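Local coordinates for protein aldehyde dehydrogenase (Staphylococcus aureus, PDB 6K10) that catalyses the NAD-dependent oxidation of 4,4'-diaponeurosporen-4-al to 4,4'-diaponeurosporenoic acid, a step in the synthesis of the carotenoid staphyloxanthin, at residues T69-T74 with N122-Q126; L271-R276 with E326-L330. The protein carries 1 engineered substitution. One frame throughout, in Å; residues are numbered along the deposited sequence.

Interaction 1 of 2, residues T69-T74 with N122-Q126; sequences TEIGIT and NYPFQ
The backbones of E70 and Q126 come close, 4.6 Å between their CA atoms, where helix 63-89 makes a wide pi-type turn against the loop that leads into helix 126-138. E70 carries the contact. Its chain bends at chi2 (-119°), which brings the carboxylate to the backbone N-H groups of F125 and Q126. F125 N donates to the syn lone pair of E70 OE1 at 3.0 Å, at a bent angle of 137°. Q126 N is 2.9 Å from E70 OE1, a straighter bond (165°) that meets the oxygen nearly along its C-O direction. The other oxygen, OE2, packs against Y123 CA and P124 CD and forms a salt bridge with K61. K61 also bonds to N122 O and makes a cation-pi contact with the Y123 ring. T69 lies at the edge of that ring, with T69 OG1 3.6 Å from Y123 CE2; this hydroxyl is bonded to E65 O.

The side chain of Q126 sits as a knob among T69, E70, I73 and T74. Q126 OE1 is 3.0 Å from T74 OG1. It also touches CG2 of I73. T74 OG1 donates at 2.6 Å to E70 O, the carbonyl four residues back. The edge of the F125 ring meets the same E70 O, with F125 CD1 3.5 Å away.

N122 opens the Asn-Tyr-Pro loop, whose asparagine in aldehyde dehydrogenases is part of the oxyanion hole, and probably is here; its ND2 bonds to Q249 O. The two bonds to E70 OE1 hold this loop where helix 126-138 starts. With K61 beside it, the buried carboxylate of E70 is probably ionised, and one acid thus ties a helix, a loop and a lysine together.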
loop_
_atom_site.group_PDB
_atom_site.type_symbol
_atom_site.label_atom_id
_atom_site.label_comp_id
_atom_site.label_asym_id
_atom_site.label_seq_id
_atom_site.Cartn_x
_atom_site.Cartn_y
_atom_site.Cartn_z
ATOM N N THR A 69 -22.182 -15.852 -0.812
ATOM C CA THR A 69 -21.471 -14.692 -0.293
ATOM C C THR A 69 -20.535 -14.993 0.868
ATOM O O THR A 69 -19.766 -14.107 1.257
ATOM C CB THR A 69 -22.465 -13.603 0.146
ATOM O OG1 THR A 69 -23.225 -14.064 1.271
ATOM C CG2 THR A 69 -23.409 -13.246 -0.993
ATOM N N GLU A 70 -20.572 -16.198 1.442
ATOM C CA GLU A 70 -19.702 -16.481 2.580
ATOM C C GLU A 70 -18.946 -17.799 2.434
ATOM O O GLU A 70 -17.712 -17.802 2.398
ATOM C CB GLU A 70 -20.503 -16.478 3.888
ATOM C CG GLU A 70 -21.409 -15.266 4.067
ATOM C CD GLU A 70 -21.064 -14.432 5.291
ATOM O OE1 GLU A 70 -19.923 -14.530 5.787
ATOM O OE2 GLU A 70 -21.936 -13.672 5.753
ATOM N N ILE A 71 -19.660 -18.921 2.351
ATOM C CA ILE A 71 -18.993 -20.224 2.380
ATOM C C ILE A 71 -18.404 -20.572 1.021
ATOM O O ILE A 71 -17.198 -20.816 0.894
ATOM C CB ILE A 71 -19.959 -21.322 2.857
ATOM C CG1 ILE A 71 -20.483 -21.008 4.253
ATOM C CG2 ILE A 71 -19.263 -22.673 2.840
ATOM C CD1 ILE A 71 -21.363 -22.095 4.812
ATOM N N GLY A 72 -19.251 -20.633 -0.008
ATOM C CA GLY A 72 -18.794 -21.117 -1.301
ATOM C C GLY A 72 -17.694 -20.262 -1.896
ATOM O O GLY A 72 -16.726 -20.780 -2.457
ATOM N N ILE A 73 -17.828 -18.939 -1.781
ATOM C CA ILE A 73 -16.816 -18.042 -2.322
ATOM C C ILE A 73 -15.490 -18.221 -1.591
ATOM O O ILE A 73 -14.418 -18.055 -2.186
ATOM C CB ILE A 73 -17.324 -16.588 -2.261
ATOM C CG1 ILE A 73 -16.347 -15.635 -2.950
ATOM C CG2 ILE A 73 -17.576 -16.159 -0.824
ATOM C CD1 ILE A 73 -16.994 -14.351 -3.411
ATOM N N THR A 74 -15.535 -18.580 -0.305
ATOM C CA THR A 74 -14.308 -18.823 0.446
ATOM C C THR A 74 -13.650 -20.127 0.012
ATOM O O THR A 74 -12.436 -20.177 -0.211
ATOM C CB THR A 74 -14.608 -18.841 1.945
ATOM O OG1 THR A 74 -15.129 -17.565 2.339
ATOM C CG2 THR A 74 -13.348 -19.140 2.750
ATOM N N ASN A 122 -21.412 -7.997 9.158
ATOM C CA ASN A 122 -22.366 -8.131 8.061
ATOM C C ASN A 122 -22.079 -9.325 7.157
ATOM O O ASN A 122 -23.015 -10.004 6.724
ATOM C CB ASN A 122 -22.424 -6.829 7.252
ATOM C CG ASN A 122 -21.085 -6.427 6.666
ATOM O OD1 ASN A 122 -20.048 -6.534 7.314
ATOM N ND2 ASN A 122 -21.109 -5.938 5.429
ATOM N N TYR A 123 -20.813 -9.595 6.850
ATOM C CA TYR A 123 -20.400 -10.858 6.243
ATOM C C TYR A 123 -19.352 -11.453 7.173
ATOM O O TYR A 123 -18.155 -11.486 6.855
ATOM C CB TYR A 123 -19.879 -10.671 4.821
ATOM C CG TYR A 123 -20.950 -10.181 3.873
ATOM C CD1 TYR A 123 -21.278 -8.833 3.808
ATOM C CD2 TYR A 123 -21.650 -11.066 3.064
ATOM C CE1 TYR A 123 -22.261 -8.378 2.954
ATOM C CE2 TYR A 123 -22.635 -10.618 2.203
ATOM C CZ TYR A 123 -22.937 -9.274 2.154
ATOM O OH TYR A 123 -23.919 -8.820 1.303
ATOM N N PRO A 124 -19.782 -11.935 8.343
ATOM C CA PRO A 124 -18.834 -12.185 9.438
ATOM C C PRO A 124 -17.913 -13.356 9.186
ATOM O O PRO A 124 -16.870 -13.455 9.844
ATOM C CB PRO A 124 -19.753 -12.446 10.637
ATOM C CG PRO A 124 -21.007 -12.995 10.027
ATOM C CD PRO A 124 -21.161 -12.321 8.692
ATOM N N PHE A 125 -18.259 -14.241 8.255
ATOM C CA PHE A 125 -17.413 -15.374 7.905
ATOM C C PHE A 125 -16.465 -15.009 6.764
ATOM O O PHE A 125 -15.246 -15.151 6.895
ATOM C CB PHE A 125 -18.299 -16.575 7.548
ATOM C CG PHE A 125 -17.540 -17.814 7.176
ATOM C CD1 PHE A 125 -17.204 -18.067 5.857
ATOM C CD2 PHE A 125 -17.179 -18.737 8.143
ATOM C CE1 PHE A 125 -16.511 -19.209 5.510
ATOM C CE2 PHE A 125 -16.488 -19.885 7.802
ATOM C CZ PHE A 125 -16.154 -20.121 6.483
ATOM N N GLN A 126 -17.016 -14.515 5.650
ATOM C CA GLN A 126 -16.195 -14.174 4.490
ATOM C C GLN A 126 -15.150 -13.116 4.822
ATOM O O GLN A 126 -14.006 -13.198 4.360
ATOM C CB GLN A 126 -17.084 -13.708 3.334
ATOM C CG GLN A 126 -16.412 -12.765 2.342
ATOM C CD GLN A 126 -15.454 -13.464 1.398
ATOM O OE1 GLN A 126 -15.306 -14.687 1.431
ATOM N NE2 GLN A 126 -14.799 -12.687 0.546
#

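Interaction 2 of 2, residues L271-R276 with E326-L330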
loop_
_atom_site.group_PDB
_atom_site.type_symbol
_atom_site.label_atom_id
_atom_site.label_comp_id
_atom_site.label_asym_id
_atom_site.label_seq_id
_atom_site.Cartn_x
_atom_site.Cartn_y
_atom_site.Cartn_z
ATOM N N LEU A 271 -38.932 -0.703 -9.579
ATOM C CA LEU A 271 -38.368 -1.214 -8.332
ATOM C C LEU A 271 -39.427 -1.933 -7.507
ATOM O O LEU A 271 -39.180 -3.018 -6.968
ATOM C CB LEU A 271 -37.748 -0.075 -7.522
ATOM C CG LEU A 271 -36.450 0.556 -8.025
ATOM C CD1 LEU A 271 -36.224 1.883 -7.328
ATOM C CD2 LEU A 271 -35.269 -0.378 -7.802
ATOM N N SER A 272 -40.615 -1.335 -7.390
ATOM C CA SER A 272 -41.694 -1.961 -6.632
ATOM C C SER A 272 -42.103 -3.287 -7.261
ATOM O O SER A 272 -42.312 -4.284 -6.560
ATOM C CB SER A 272 -42.892 -1.015 -6.549
ATOM O OG SER A 272 -42.516 0.246 -6.022
ATOM N N LYS A 273 -42.223 -3.314 -8.590
ATOM C CA LYS A 273 -42.573 -4.549 -9.281
ATOM C C LYS A 273 -41.517 -5.625 -9.066
ATOM O O LYS A 273 -41.846 -6.794 -8.832
ATOM C CB LYS A 273 -42.752 -4.272 -10.774
ATOM C CG LYS A 273 -42.930 -5.519 -11.614
ATOM C CD LYS A 273 -43.019 -5.169 -13.085
ATOM C CE LYS A 273 -44.417 -5.383 -13.626
ATOM N NZ LYS A 273 -44.459 -5.213 -15.105
ATOM N N THR A 274 -40.240 -5.248 -9.149
ATOM C CA THR A 274 -39.155 -6.210 -8.971
ATOM C C THR A 274 -39.167 -6.794 -7.563
ATOM O O THR A 274 -38.974 -8.002 -7.375
ATOM C CB THR A 274 -37.816 -5.532 -9.261
ATOM O OG1 THR A 274 -37.707 -5.260 -10.662
ATOM C CG2 THR A 274 -36.656 -6.415 -8.822
ATOM N N LEU A 275 -39.394 -5.944 -6.560
ATOM C CA LEU A 275 -39.437 -6.421 -5.181
ATOM C C LEU A 275 -40.554 -7.440 -4.982
ATOM O O LEU A 275 -40.381 -8.427 -4.258
ATOM C CB LEU A 275 -39.599 -5.238 -4.230
ATOM C CG LEU A 275 -38.364 -4.343 -4.133
ATOM C CD1 LEU A 275 -38.671 -3.043 -3.405
ATOM C CD2 LEU A 275 -37.235 -5.096 -3.447
ATOM N N ARG A 276 -41.703 -7.225 -5.626
ATOM C CA ARG A 276 -42.776 -8.214 -5.563
ATOM C C ARG A 276 -42.382 -9.500 -6.281
ATOM O O ARG A 276 -42.709 -10.601 -5.820
ATOM C CB ARG A 276 -44.061 -7.635 -6.154
ATOM C CG ARG A 276 -44.655 -6.496 -5.340
ATOM C CD ARG A 276 -44.804 -6.882 -3.878
ATOM N NE ARG A 276 -45.271 -5.762 -3.064
ATOM C CZ ARG A 276 -45.248 -5.746 -1.736
ATOM N NH1 ARG A 276 -45.693 -4.685 -1.077
ATOM N NH2 ARG A 276 -44.776 -6.788 -1.066
ATOM N N GLU A 326 -38.879 -4.294 6.283
ATOM C CA GLU A 326 -39.293 -4.524 4.911
ATOM C C GLU A 326 -38.467 -3.670 3.949
ATOM O O GLU A 326 -38.052 -2.560 4.294
ATOM C CB GLU A 326 -40.776 -4.190 4.765
ATOM C CG GLU A 326 -41.402 -4.560 3.437
ATOM C CD GLU A 326 -42.846 -4.108 3.339
ATOM O OE1 GLU A 326 -43.571 -4.618 2.460
ATOM O OE2 GLU A 326 -43.256 -3.242 4.140
ATOM N N PRO A 327 -38.196 -4.173 2.743
ATOM C CA PRO A 327 -37.611 -3.317 1.706
ATOM C C PRO A 327 -38.441 -2.057 1.521
ATOM O O PRO A 327 -39.655 -2.115 1.313
ATOM C CB PRO A 327 -37.642 -4.208 0.461
ATOM C CG PRO A 327 -37.482 -5.576 1.007
ATOM C CD PRO A 327 -38.245 -5.584 2.317
ATOM N N THR A 328 -37.778 -0.907 1.607
ATOM C CA THR A 328 -38.460 0.377 1.662
ATOM C C THR A 328 -37.850 1.337 0.655
ATOM O O THR A 328 -36.627 1.495 0.604
ATOM C CB THR A 328 -38.379 0.975 3.070
ATOM O OG1 THR A 328 -38.919 0.044 4.016
ATOM C CG2 THR A 328 -39.157 2.278 3.143
ATOM N N LEU A 329 -38.706 1.979 -0.137
ATOM C CA LEU A 329 -38.301 3.017 -1.073
ATOM C C LEU A 329 -38.796 4.367 -0.574
ATOM O O LEU A 329 -39.914 4.475 -0.062
ATOM C CB LEU A 329 -38.862 2.749 -2.474
ATOM C CG LEU A 329 -38.597 1.377 -3.097
ATOM C CD1 LEU A 329 -39.200 1.302 -4.496
ATOM C CD2 LEU A 329 -37.111 1.072 -3.136
ATOM N N LEU A 330 -37.965 5.396 -0.728
ATOM C CA LEU A 330 -38.311 6.756 -0.336
ATOM C C LEU A 330 -38.227 7.680 -1.542
ATOM O O LEU A 330 -37.296 7.580 -2.347
ATOM C CB LEU A 330 -37.385 7.278 0.761
ATOM C CG LEU A 330 -37.190 6.445 2.023
ATOM C CD1 LEU A 330 -36.116 7.087 2.884
ATOM C CD2 LEU A 330 -38.494 6.306 2.790
#
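L329 reaches from strand 324-330 to helix 264-279 and meets three residues there. Its CB points toward the helix but makes no close contact with residues 271-276. CG stands beside the backbone N, anti to the carbonyl carbon (chi1 -53°), and the two methyls divide the work. CD1 goes to the start of the helical segment: L329 CD1 lies 3.6 Å from L271 CB and 4.1 Å from L271 CD1. The same methyl touches a hydroxyl, as S272 OG is 3.8 Å from L329 CD1. That hydroxyl is bonded to I268 O, one turn back. The other methyl faces the next turn, where L329 CD2 comes to 4.4 Å from L275 CD1, a looser approach.

The helix and the strand run antiparallel, at 178°, with their axes 10.2 Å apart at closest approach. Helix 264-279 follows strand 256-260, and strand 348-354 lies between that strand and strand 324-330. The helix packs on this mixed sheet of the catalytic domain of the aldehyde dehydrogenase fold, with L271 also touching I351 of strand 348-354.

L275 brings both its methyls to P327 CB. L275 CD2 is 4.0 Å from P327 CB, and L275 CD1 is 4.2 Å from the same atom. F244 of helix 232-244 packs on both residues, and F314 of strand 312-314 packs on L275.

At the end of the contact R276 and E326 approach as opposite charges without forming a salt bridge. R276 NH1 is 4.1 Å from E326 OE1, and the guanidinium and carboxylate planes are 57° apart. Each group has a nearer partner: R276 NH2 bonds to G280 O, and E326 OE2 to H317 ND1. E326 O also takes a bond from T328 OG1, whose oxygen stands above the carbonyl plane.

In the fold
The two contacts belong to different parts of the chain. Interaction 1 closes before interaction 2 opens. Their centres are about 26 Å apart and their nearest atoms about 14 Å, so they do not touch. The centre of interaction 1 is about 11 Å from that of the chain, beside the predicted active site. The side chain of N122 is about 5 Å from that of S251, an engineered residue at a predicted active-site position, and about 9 Å from that of E217, also predicted. The centre of interaction 2 is about 27 Å from that of the chain. It lies away from these sites, on a helix and a strand of the catalytic domain.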